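Long-range contacts in FdtA domain-containing protein (Helicobacter canadensis MIT 98-5491, PDB 7N67), which probably acts as a 3,4-ketoisomerase on a dTDP-linked keto sugar, a step toward an unusual formylated sugar in this bacterium: residues B[23-28]-B[107-112]; B[70-75]-B[114-119]; B[79-84]-B[127-132]; B[86-91]-B[118-123]. One frame throughout, in Å; residues are numbered along the deposited sequence. Where two conformers were deposited one is given.

Contact 1: residues B[23-28]-B[107-112]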
# COMPACT_ATOMS: atom_id res chain seq x y z
N MET B 23 26.83 -13.94 12.65
CA MET B 23 26.67 -13.66 11.19
C MET B 23 26.79 -12.14 10.93
O MET B 23 26.44 -11.37 11.83
CB MET B 23 25.30 -14.11 10.69
CG MET B 23 25.04 -15.59 10.80
SD MET B 23 23.40 -15.99 10.17
CE MET B 23 23.73 -16.31 8.44
N ASP B 24 27.21 -11.74 9.72
CA ASP B 24 27.50 -10.32 9.38
C ASP B 24 26.23 -9.61 8.87
O ASP B 24 26.21 -9.16 7.69
CB ASP B 24 28.66 -10.20 8.39
CG ASP B 24 29.21 -8.78 8.36
OD1 ASP B 24 28.89 -8.03 9.31
OD2 ASP B 24 29.94 -8.42 7.39
N TYR B 25 25.23 -9.46 9.74
CA TYR B 25 24.00 -8.66 9.51
C TYR B 25 23.80 -7.80 10.77
O TYR B 25 24.29 -8.21 11.82
CB TYR B 25 22.77 -9.54 9.21
CG TYR B 25 22.18 -10.26 10.40
CD1 TYR B 25 21.23 -9.65 11.19
CD2 TYR B 25 22.61 -11.53 10.77
CE1 TYR B 25 20.71 -10.27 12.32
CE2 TYR B 25 22.09 -12.17 11.88
CZ TYR B 25 21.13 -11.54 12.66
OH TYR B 25 20.57 -12.13 13.75
N LYS B 26 23.12 -6.67 10.64
CA LYS B 26 22.67 -5.87 11.81
C LYS B 26 21.25 -5.36 11.55
O LYS B 26 20.95 -4.92 10.41
CB LYS B 26 23.65 -4.73 12.12
CG LYS B 26 23.33 -3.97 13.40
CD LYS B 26 24.56 -3.43 14.14
CE LYS B 26 25.15 -2.16 13.55
NZ LYS B 26 24.75 -0.94 14.30
N ILE B 27 20.42 -5.44 12.59
CA ILE B 27 19.08 -4.79 12.63
C ILE B 27 19.34 -3.30 12.90
O ILE B 27 19.99 -3.01 13.91
CB ILE B 27 18.15 -5.38 13.71
CG1 ILE B 27 18.11 -6.91 13.69
CG2 ILE B 27 16.76 -4.77 13.60
CD1 ILE B 27 17.46 -7.49 12.47
N LEU B 28 18.84 -2.41 12.04
CA LEU B 28 18.98 -0.94 12.20
C LEU B 28 17.61 -0.38 12.61
O LEU B 28 16.64 -0.62 11.89
CB LEU B 28 19.49 -0.35 10.89
CG LEU B 28 20.75 -1.00 10.33
CD1 LEU B 28 21.06 -0.47 8.94
CD2 LEU B 28 21.95 -0.78 11.23
N ILE B 107 12.52 0.08 10.48
CA ILE B 107 13.58 -0.92 10.75
C ILE B 107 14.29 -1.16 9.42
O ILE B 107 13.63 -1.11 8.38
CB ILE B 107 12.97 -2.18 11.42
CG1 ILE B 107 12.58 -1.88 12.87
CG2 ILE B 107 13.90 -3.38 11.34
CD1 ILE B 107 11.66 -2.91 13.53
N GLY B 108 15.61 -1.29 9.45
CA GLY B 108 16.43 -1.65 8.29
C GLY B 108 17.27 -2.87 8.61
O GLY B 108 17.37 -3.21 9.81
N LEU B 109 17.85 -3.51 7.60
CA LEU B 109 18.68 -4.74 7.79
C LEU B 109 19.96 -4.55 6.99
O LEU B 109 19.89 -4.51 5.74
CB LEU B 109 17.92 -5.99 7.34
CG LEU B 109 18.75 -7.28 7.30
CD1 LEU B 109 19.20 -7.65 8.70
CD2 LEU B 109 17.96 -8.43 6.67
N PHE B 110 21.07 -4.37 7.70
CA PHE B 110 22.40 -4.32 7.09
C PHE B 110 22.77 -5.77 6.84
O PHE B 110 22.54 -6.56 7.75
CB PHE B 110 23.42 -3.63 8.00
CG PHE B 110 24.85 -3.81 7.56
CD1 PHE B 110 25.66 -4.78 8.13
CD2 PHE B 110 25.38 -3.02 6.55
CE1 PHE B 110 26.97 -4.93 7.73
CE2 PHE B 110 26.70 -3.18 6.15
CZ PHE B 110 27.49 -4.13 6.73
N ILE B 111 23.25 -6.05 5.63
CA ILE B 111 23.76 -7.37 5.18
C ILE B 111 25.19 -7.15 4.67
O ILE B 111 25.36 -6.52 3.61
CB ILE B 111 22.85 -7.95 4.09
CG1 ILE B 111 21.42 -8.15 4.62
CG2 ILE B 111 23.44 -9.23 3.52
CD1 ILE B 111 20.43 -8.56 3.58
N GLY B 112 26.18 -7.68 5.40
CA GLY B 112 27.60 -7.54 5.06
C GLY B 112 28.05 -8.47 3.95
O GLY B 112 27.24 -8.87 3.09
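Two neighbouring antiparallel strands of the larger sheet of the cupin barrel, 25-28 and 107-111, meet here, with L28 opposite G108, K26 opposite F110, and Y25 and I27 facing I111 and L109. K26 and F110 form one hydrogen-bonded pair, F110 N giving to K26 O at 2.8 Å; L28 and G108 form the next, L28 N reaching G108 O along an almost straight N-H line of 174° although it stands above the carbonyl plane. Past the strand end the ladder gains one more rung, G112 N to D24 O at 2.7 Å, where D24 is the centre of an inverse gamma turn.

On the face that carries Y25, I27 and L109, the CD1 methyl of L109 is the meeting point. The Y25 ring presents CD1 to it at 3.8 Å, and I27 CD1 approaches the same methyl at 4.2 Å. L109 CG stands anti to the backbone N (chi1 171°), which swings that methyl back over the partner strand. Beyond it, I27 CG2 meets I107 CG2 at 3.9 Å.

The opposite face holds L28 and F110: L28 CD1 rests on F110 CB at 4.1 Å, while D24 OD1 lies at the ring edge, in its plane, 4.0 Å from F110 CE1, with carboxylate and ring turned 67° apart. P50 and E77, both in loops, touch F110. The face of Y25, I27 and L109 packs instead on strands 87-92 and 98-102, I89 lying on L109 and L91 on Y25, and is the inward face of a two-sheet cupin-type beta barrel.

Contact 2: residues B[70-75]-B[114-119]. With TYD (thymidine-5'-diphosphate), chain E.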
# COMPACT_ATOMS: atom_id res chain seq x y z
N ALA B 70 18.41 -15.14 -3.58
CA ALA B 70 19.18 -16.35 -3.90
C ALA B 70 20.43 -15.89 -4.65
O ALA B 70 20.59 -16.26 -5.85
CB ALA B 70 18.34 -17.30 -4.71
N HIS B 71 21.26 -15.09 -3.97
CA HIS B 71 22.62 -14.70 -4.42
C HIS B 71 23.48 -14.24 -3.23
O HIS B 71 22.96 -14.10 -2.13
CB HIS B 71 22.55 -13.66 -5.55
CG HIS B 71 21.55 -12.57 -5.35
ND1 HIS B 71 21.82 -11.47 -4.57
CD2 HIS B 71 20.33 -12.37 -5.87
CE1 HIS B 71 20.78 -10.65 -4.60
NE2 HIS B 71 19.85 -11.19 -5.38
N ALA B 72 24.77 -14.13 -3.45
CA ALA B 72 25.78 -13.67 -2.48
C ALA B 72 26.80 -12.80 -3.22
O ALA B 72 26.81 -12.81 -4.46
CB ALA B 72 26.44 -14.85 -1.78
N HIS B 73 27.63 -12.09 -2.47
CA HIS B 73 28.55 -11.02 -2.95
C HIS B 73 29.76 -10.99 -2.02
O HIS B 73 29.53 -10.99 -0.80
CB HIS B 73 27.80 -9.68 -2.96
CG HIS B 73 26.44 -9.82 -3.58
ND1 HIS B 73 26.19 -9.50 -4.90
CD2 HIS B 73 25.29 -10.31 -3.07
CE1 HIS B 73 24.92 -9.76 -5.17
NE2 HIS B 73 24.35 -10.27 -4.07
N LYS B 74 30.98 -11.02 -2.57
CA LYS B 74 32.24 -10.99 -1.78
C LYS B 74 32.41 -9.59 -1.17
O LYS B 74 32.82 -9.52 -0.01
CB LYS B 74 33.42 -11.43 -2.65
CG LYS B 74 33.34 -12.85 -3.22
CD LYS B 74 34.30 -13.15 -4.39
CE LYS B 74 35.49 -14.02 -4.04
NZ LYS B 74 36.09 -13.67 -2.73
N GLU B 75 32.04 -8.52 -1.89
CA GLU B 75 32.37 -7.11 -1.54
C GLU B 75 31.11 -6.29 -1.17
O GLU B 75 31.12 -5.58 -0.11
CB GLU B 75 33.19 -6.50 -2.69
CG GLU B 75 34.64 -6.17 -2.35
CD GLU B 75 35.29 -6.93 -1.20
OE1 GLU B 75 35.55 -8.14 -1.38
OE2 GLU B 75 35.55 -6.31 -0.14
N ASN B 114 30.06 -11.70 1.87
CA ASN B 114 30.05 -13.18 1.87
C ASN B 114 28.78 -13.65 2.59
O ASN B 114 28.89 -14.53 3.47
CB ASN B 114 31.32 -13.74 2.54
CG ASN B 114 32.60 -13.21 1.94
OD1 ASN B 114 33.49 -12.78 2.67
ND2 ASN B 114 32.71 -13.21 0.63
N MET B 115 27.63 -13.04 2.25
CA MET B 115 26.29 -13.40 2.79
C MET B 115 25.37 -13.79 1.64
O MET B 115 25.09 -12.94 0.79
CB MET B 115 25.68 -12.22 3.55
CG MET B 115 26.24 -12.02 4.95
SD MET B 115 25.64 -13.23 6.15
CE MET B 115 23.90 -12.80 6.22
N TRP B 116 24.93 -15.04 1.61
CA TRP B 116 23.81 -15.51 0.77
C TRP B 116 22.52 -14.99 1.39
O TRP B 116 22.44 -14.99 2.65
CB TRP B 116 23.80 -17.04 0.69
CG TRP B 116 22.73 -17.62 -0.18
CD1 TRP B 116 21.48 -18.00 0.22
CD2 TRP B 116 22.81 -17.90 -1.58
NE1 TRP B 116 20.77 -18.48 -0.84
CE2 TRP B 116 21.56 -18.43 -1.97
CE3 TRP B 116 23.79 -17.74 -2.56
CZ2 TRP B 116 21.30 -18.85 -3.27
CZ3 TRP B 116 23.53 -18.14 -3.85
CH2 TRP B 116 22.29 -18.68 -4.20
N ARG B 117 21.58 -14.54 0.56
CA ARG B 117 20.31 -13.98 1.07
C ARG B 117 19.19 -14.36 0.10
O ARG B 117 19.45 -14.45 -1.12
CB ARG B 117 20.38 -12.47 1.34
CG ARG B 117 20.15 -11.55 0.15
CD ARG B 117 21.25 -11.64 -0.91
NE ARG B 117 22.57 -11.39 -0.34
CZ ARG B 117 23.08 -10.17 -0.11
NH1 ARG B 117 22.37 -9.09 -0.38
NH2 ARG B 117 24.28 -10.05 0.42
N GLU B 118 18.01 -14.63 0.67
CA GLU B 118 16.73 -14.77 -0.06
C GLU B 118 15.69 -13.87 0.62
O GLU B 118 15.85 -13.53 1.80
CB GLU B 118 16.30 -16.24 -0.09
CG GLU B 118 17.45 -17.20 -0.26
CD GLU B 118 17.06 -18.63 -0.55
OE1 GLU B 118 15.86 -18.93 -0.53
OE2 GLU B 118 17.98 -19.46 -0.78
N MET B 119 14.63 -13.53 -0.11
CA MET B 119 13.52 -12.76 0.45
C MET B 119 12.23 -13.40 -0.05
O MET B 119 11.99 -13.40 -1.26
CB MET B 119 13.59 -11.26 0.11
CG MET B 119 14.24 -10.90 -1.22
SD MET B 119 16.08 -10.98 -1.32
CE MET B 119 16.63 -9.57 -0.38
PA TYD E . 17.63 -10.02 -9.46
O1A TYD E . 19.03 -10.17 -8.99
O2A TYD E . 16.97 -11.16 -10.14
O3A TYD E . 16.72 -9.49 -8.25
PB TYD E . 16.51 -9.93 -6.73
O1B TYD E . 15.33 -9.09 -6.23
O2B TYD E . 16.18 -11.41 -6.83
O3B TYD E . 17.77 -9.66 -5.97
O5' TYD E . 17.51 -8.74 -10.42
C5' TYD E . 16.50 -8.77 -11.44
C4' TYD E . 17.09 -8.16 -12.68
O4' TYD E . 17.49 -6.80 -12.39
C3' TYD E . 18.33 -8.89 -13.22
O3' TYD E . 18.24 -9.03 -14.63
C2' TYD E . 19.47 -7.96 -12.84
C1' TYD E . 18.81 -6.59 -12.85
N1 TYD E . 19.46 -5.60 -11.96
C2 TYD E . 20.05 -4.49 -12.53
O2 TYD E . 20.03 -4.29 -13.74
N3 TYD E . 20.66 -3.64 -11.64
C4 TYD E . 20.73 -3.78 -10.27
O4 TYD E . 21.31 -2.92 -9.59
C5 TYD E . 20.09 -4.95 -9.73
C5M TYD E . 20.12 -5.17 -8.25
C6 TYD E . 19.50 -5.80 -10.59
O HOH W 1 27.07 -10.31 0.83
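The dTDP pocket takes its histidine, H71, from this strand pair: H71 points NE2 at the beta-phosphate oxygen O3B of thymidine-5'-diphosphate, 2.6 Å away, with the oxygen near the ring plane. The other ring nitrogen is also engaged, H71 ND1 lying 2.8 Å from H73 NE2 in a hydrogen bond that could run either way, so the imidazole is held at both ends. R55, R68, G69 and R143 of the same chain, and R37 of the second subunit, also bind the nucleotide.

R117 lies behind the two histidines. Its chain folds at chi2 and chi3 (-67° and -55°) and turns the guanidinium back to the preceding backbone at M115, where NE and NH2 grip M115 O side-on, the latter at 3.0 Å. H73 CD2 sits over the centre of one guanidinium face, 3.7 Å from R117 CZ, the planes 70° apart. R117 CD also touches H71 ND1 at 3.7 Å.

Strands 68-73 and 116-120 run antiparallel in the smaller sheet of the cupin fold, and a G1 beta bulge interrupts them: A70 and H71 both face R117, with A70 N giving R117 O a 2.8 Å bond and H71 N a weak one. The W116 ring lies flat under this bulge, covered on one face by the A70 and H71 backbone, with A70 CB 3.6 Å from W116 CZ2. E118 OE2 fixes the ring's rotation, accepting from W116 NE1 at 3.0 Å through its anti lone pair.

Contact 3: residues B[79-84]-B[127-132]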
# COMPACT_ATOMS: atom_id res chain seq x y z
N VAL B 79 21.88 -2.27 2.66
CA VAL B 79 20.87 -2.04 3.74
C VAL B 79 19.47 -2.18 3.14
O VAL B 79 19.16 -1.45 2.19
CB VAL B 79 21.07 -0.68 4.42
CG1 VAL B 79 19.86 -0.27 5.24
CG2 VAL B 79 22.31 -0.68 5.28
N LEU B 80 18.66 -3.08 3.70
CA LEU B 80 17.29 -3.43 3.22
C LEU B 80 16.26 -2.71 4.08
O LEU B 80 16.43 -2.69 5.31
CB LEU B 80 17.09 -4.94 3.31
CG LEU B 80 17.51 -5.75 2.09
CD1 LEU B 80 19.00 -5.60 1.84
CD2 LEU B 80 17.12 -7.20 2.26
N ILE B 81 15.24 -2.13 3.45
CA ILE B 81 14.10 -1.48 4.14
C ILE B 81 12.81 -1.88 3.41
O ILE B 81 12.73 -1.61 2.21
CB ILE B 81 14.31 0.04 4.13
CG1 ILE B 81 15.69 0.38 4.69
CG2 ILE B 81 13.17 0.72 4.88
CD1 ILE B 81 16.10 1.81 4.50
N MET B 82 11.88 -2.55 4.10
CA MET B 82 10.50 -2.77 3.58
C MET B 82 9.71 -1.48 3.72
O MET B 82 9.26 -1.17 4.84
CB MET B 82 9.75 -3.87 4.34
CG MET B 82 10.31 -5.24 4.08
SD MET B 82 10.37 -5.64 2.31
CE MET B 82 8.62 -5.76 1.96
N MET B 83 9.51 -0.77 2.62
CA MET B 83 8.75 0.50 2.64
C MET B 83 7.25 0.21 2.70
O MET B 83 6.52 1.07 3.19
CB MET B 83 9.07 1.37 1.42
CG MET B 83 9.29 2.80 1.82
SD MET B 83 10.88 3.34 1.22
CE MET B 83 10.31 4.47 -0.06
N ASP B 84 6.80 -0.92 2.17
CA ASP B 84 5.37 -1.32 2.13
C ASP B 84 5.26 -2.82 2.37
O ASP B 84 5.97 -3.59 1.70
CB ASP B 84 4.71 -0.92 0.82
CG ASP B 84 3.20 -0.75 0.94
OD1 ASP B 84 2.80 -0.16 1.91
OD2 ASP B 84 2.46 -1.21 0.04
N LYS B 127 6.87 -3.75 -1.16
CA LYS B 127 7.92 -2.93 -1.79
C LYS B 127 9.14 -2.94 -0.88
O LYS B 127 8.97 -2.71 0.34
CB LYS B 127 7.36 -1.53 -2.03
CG LYS B 127 6.00 -1.57 -2.70
CD LYS B 127 5.49 -0.22 -3.19
CE LYS B 127 4.11 -0.32 -3.82
NZ LYS B 127 3.18 -1.08 -2.94
N LEU B 128 10.30 -3.24 -1.46
CA LEU B 128 11.59 -3.30 -0.75
C LEU B 128 12.51 -2.24 -1.34
O LEU B 128 12.59 -2.16 -2.58
CB LEU B 128 12.18 -4.70 -0.93
CG LEU B 128 13.61 -4.90 -0.44
CD1 LEU B 128 13.68 -4.76 1.07
CD2 LEU B 128 14.13 -6.26 -0.87
N LEU B 129 13.13 -1.43 -0.48
CA LEU B 129 14.19 -0.47 -0.87
C LEU B 129 15.53 -1.06 -0.45
O LEU B 129 15.60 -1.63 0.65
CB LEU B 129 13.94 0.87 -0.18
CG LEU B 129 15.00 1.94 -0.43
CD1 LEU B 129 15.06 2.33 -1.90
CD2 LEU B 129 14.75 3.15 0.45
N VAL B 130 16.55 -0.95 -1.31
CA VAL B 130 17.92 -1.45 -1.02
C VAL B 130 18.92 -0.32 -1.27
O VAL B 130 19.00 0.19 -2.41
CB VAL B 130 18.28 -2.71 -1.84
CG1 VAL B 130 19.67 -3.23 -1.49
CG2 VAL B 130 17.25 -3.81 -1.66
N LEU B 131 19.64 0.07 -0.22
CA LEU B 131 20.79 0.99 -0.30
C LEU B 131 22.04 0.12 -0.49
O LEU B 131 22.27 -0.76 0.37
CB LEU B 131 20.86 1.78 1.01
CG LEU B 131 19.91 2.99 1.15
CD1 LEU B 131 18.69 2.90 0.26
CD2 LEU B 131 19.48 3.16 2.59
N ALA B 132 22.76 0.30 -1.60
CA ALA B 132 23.94 -0.52 -1.96
C ALA B 132 25.23 0.32 -1.94
O ALA B 132 25.16 1.50 -2.35
CB ALA B 132 23.72 -1.17 -3.31
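L128 lays its CD1 methyl against the sulfur of M82, 3.6 Å from SD, and the same methyl reaches L80 CB at 4.1 Å. A chi1 of 171° puts the leucine's CG beside its carbonyl carbon and brings the methyl there, while the M82 chain, bent at chi2 and chi3, curls its CE over the partner strand to K127 O. Further along this face L80 and V130 lie side by side, pointing the same way, with L80 CD1 4.1 Å from V130 CG1. L80 also meets I89 and M119 of the facing sheet, so this face points into the barrel; the L128 side chain is about 6 Å from the bound nucleotide.

The two strands, 78-84 and 127-132, are antiparallel neighbours in the larger sheet of the cupin barrel. V79 pairs with L131 and I81 with L129 through reciprocal backbone bonds, the shortest being L129 N to I81 O at 2.7 Å. A classic beta bulge follows, M83 and D84 both facing K127, whose carbonyl receives only weak bonds from their two amides.

The other face, carrying I81, L129 and L131, is apolar too: the I81 and L131 side chains cross, I81 CD1 4.1 Å from L131 CD2, and M83 SD meets L129 CD2 at 4.0 Å. The second subunit packs here, its M83 against M83 and L129 and its Y58 against I81.

At the bulge D84 and K127 run alongside each other. K127 NZ bridges to D84 OD2 at 3.1 Å, on the anti side and 32° out of the carboxylate plane, and also donates to G125 O. D84 OD1 and K127 NZ each form a further salt bridge, with K127 and D84 of the second subunit.

Contact 4: residues B[86-91]-B[118-123]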
# COMPACT_ATOMS: atom_id res chain seq x y z
N SER B 86 5.34 -6.66 4.05
CA SER B 86 6.27 -7.52 4.80
C SER B 86 6.98 -8.44 3.83
O SER B 86 6.40 -8.80 2.77
CB SER B 86 5.55 -8.35 5.85
OG SER B 86 4.68 -9.31 5.24
N CYS B 87 8.16 -8.88 4.23
CA CYS B 87 8.72 -10.12 3.68
C CYS B 87 9.64 -10.77 4.71
O CYS B 87 9.89 -10.17 5.77
CB CYS B 87 9.37 -9.86 2.34
SG CYS B 87 11.15 -9.56 2.45
N GLU B 88 10.03 -12.01 4.43
CA GLU B 88 10.96 -12.79 5.27
C GLU B 88 12.33 -12.81 4.58
O GLU B 88 12.46 -13.49 3.55
CB GLU B 88 10.41 -14.19 5.50
CG GLU B 88 11.22 -14.94 6.53
CD GLU B 88 10.80 -16.39 6.70
OE1 GLU B 88 11.62 -17.18 7.22
OE2 GLU B 88 9.67 -16.72 6.30
N ILE B 89 13.30 -12.09 5.14
CA ILE B 89 14.73 -12.17 4.70
C ILE B 89 15.34 -13.43 5.30
O ILE B 89 15.26 -13.57 6.52
CB ILE B 89 15.55 -10.93 5.07
CG1 ILE B 89 14.83 -9.61 4.77
CG2 ILE B 89 16.91 -10.99 4.38
CD1 ILE B 89 14.34 -9.49 3.36
N VAL B 90 15.92 -14.29 4.46
CA VAL B 90 16.64 -15.53 4.90
C VAL B 90 18.12 -15.38 4.53
O VAL B 90 18.44 -15.25 3.33
CB VAL B 90 16.04 -16.81 4.29
CG1 VAL B 90 16.64 -18.05 4.94
CG2 VAL B 90 14.53 -16.85 4.39
N LEU B 91 18.96 -15.45 5.55
CA LEU B 91 20.41 -15.13 5.55
C LEU B 91 21.19 -16.41 5.84
O LEU B 91 20.83 -17.15 6.79
CB LEU B 91 20.69 -14.09 6.63
CG LEU B 91 20.10 -12.70 6.39
CD1 LEU B 91 20.63 -11.73 7.44
CD2 LEU B 91 20.39 -12.21 4.97
N GLU B 118 18.01 -14.63 0.67
CA GLU B 118 16.73 -14.77 -0.06
C GLU B 118 15.69 -13.87 0.62
O GLU B 118 15.85 -13.53 1.80
CB GLU B 118 16.30 -16.24 -0.09
CG GLU B 118 17.45 -17.20 -0.26
CD GLU B 118 17.06 -18.63 -0.55
OE1 GLU B 118 15.86 -18.93 -0.53
OE2 GLU B 118 17.98 -19.46 -0.78
N MET B 119 14.63 -13.53 -0.11
CA MET B 119 13.52 -12.76 0.45
C MET B 119 12.23 -13.40 -0.05
O MET B 119 11.99 -13.40 -1.26
CB MET B 119 13.59 -11.26 0.11
CG MET B 119 14.24 -10.90 -1.22
SD MET B 119 16.08 -10.98 -1.32
CE MET B 119 16.63 -9.57 -0.38
N ARG B 120 11.47 -13.99 0.87
CA ARG B 120 10.27 -14.81 0.57
C ARG B 120 9.09 -14.35 1.43
O ARG B 120 9.27 -13.45 2.28
CB ARG B 120 10.63 -16.28 0.77
CG ARG B 120 11.36 -16.55 2.08
CD ARG B 120 11.50 -18.04 2.33
NE ARG B 120 11.40 -18.34 3.76
CZ ARG B 120 12.11 -19.28 4.39
NH1 ARG B 120 13.00 -20.01 3.72
NH2 ARG B 120 11.93 -19.47 5.69
N ASN B 121 7.90 -14.90 1.15
CA ASN B 121 6.65 -14.57 1.88
C ASN B 121 6.40 -13.06 1.80
O ASN B 121 5.96 -12.47 2.79
CB ASN B 121 6.70 -15.12 3.31
CG ASN B 121 6.94 -16.62 3.30
OD1 ASN B 121 6.34 -17.32 2.49
ND2 ASN B 121 7.80 -17.11 4.18
N PHE B 122 6.71 -12.47 0.65
CA PHE B 122 6.34 -11.08 0.31
C PHE B 122 4.84 -10.98 0.46
O PHE B 122 4.16 -11.81 -0.12
CB PHE B 122 6.72 -10.71 -1.12
CG PHE B 122 8.14 -10.24 -1.31
CD1 PHE B 122 9.05 -11.01 -2.03
CD2 PHE B 122 8.55 -9.02 -0.80
CE1 PHE B 122 10.34 -10.56 -2.22
CE2 PHE B 122 9.84 -8.58 -0.98
CZ PHE B 122 10.74 -9.35 -1.69
N SER B 123 4.33 -9.99 1.18
CA SER B 123 2.89 -9.64 1.09
C SER B 123 2.64 -9.11 -0.33
O SER B 123 3.56 -8.59 -0.96
CB SER B 123 2.46 -8.67 2.15
OG SER B 123 3.29 -7.53 2.18
O HOH W 2 6.30 -11.56 5.38
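Strands 87-91 and 118-120 run antiparallel at 155°, 4.6 Å apart at their closest, with E88 paired to R120 and V90 to E118 by reciprocal backbone bonds. They are neighbours in the smaller sheet of the cupin barrel, and beyond R120 the chain leaves the strand, yet S123 N still bonds to S86 O and S86 N to S123 OG.

The face carrying E88, V90 and R120 holds the charged groups. E88 and R120 lie side by side with carboxylate and guanidinium planes almost perpendicular, 87° apart; R120 NH2 reaches E88 OE1 at 2.8 Å in a salt bridge whose hydrogen bond is bent and weak. N121 ND2 donates to E88 OE2 at 2.9 Å with the oxygen in its amide plane, and S99 holds E88 OE1, so both carboxylate oxygens are gripped. V90 CG2 sits over the centre of one guanidinium face, 3.4 Å from R120 CZ.

The other face turns into the barrel. M119 CB touches both I89 CD1 and C87 SG, each at 3.8 Å, and L80 of the facing sheet lies on I89 and M119. S86 and S123 lie at the boundary with the third subunit, S123 packing there on G85 of that chain. C87 also meets F122: its sulfur stands 4.3 Å from the ring centroid, obliquely, while C87 CB presses on F122 CD2 at 3.4 Å.

How the contacts relate
Contacts 1 and 3 belong to the larger sheet, where strands 107-111 and 78-84 are neighbours joined by an L109 and L80 backbone bond; contacts 2 and 4 belong to the smaller one and share strand 116-120. The sheets meet inside the barrel, where L80 of contact 3 touches M119 and I89, and I111 of contact 1 packs on R117. Contact 3 is the most fully buried, apolar on both faces and charged only at the subunit interface. Contact 1 has more exposed residues and no ionic pair. Contact 2 gives H71 to the nucleotide pocket and keeps R117 and W116 bonded within the protein, whereas contact 4 sets a salt bridge on its outer face.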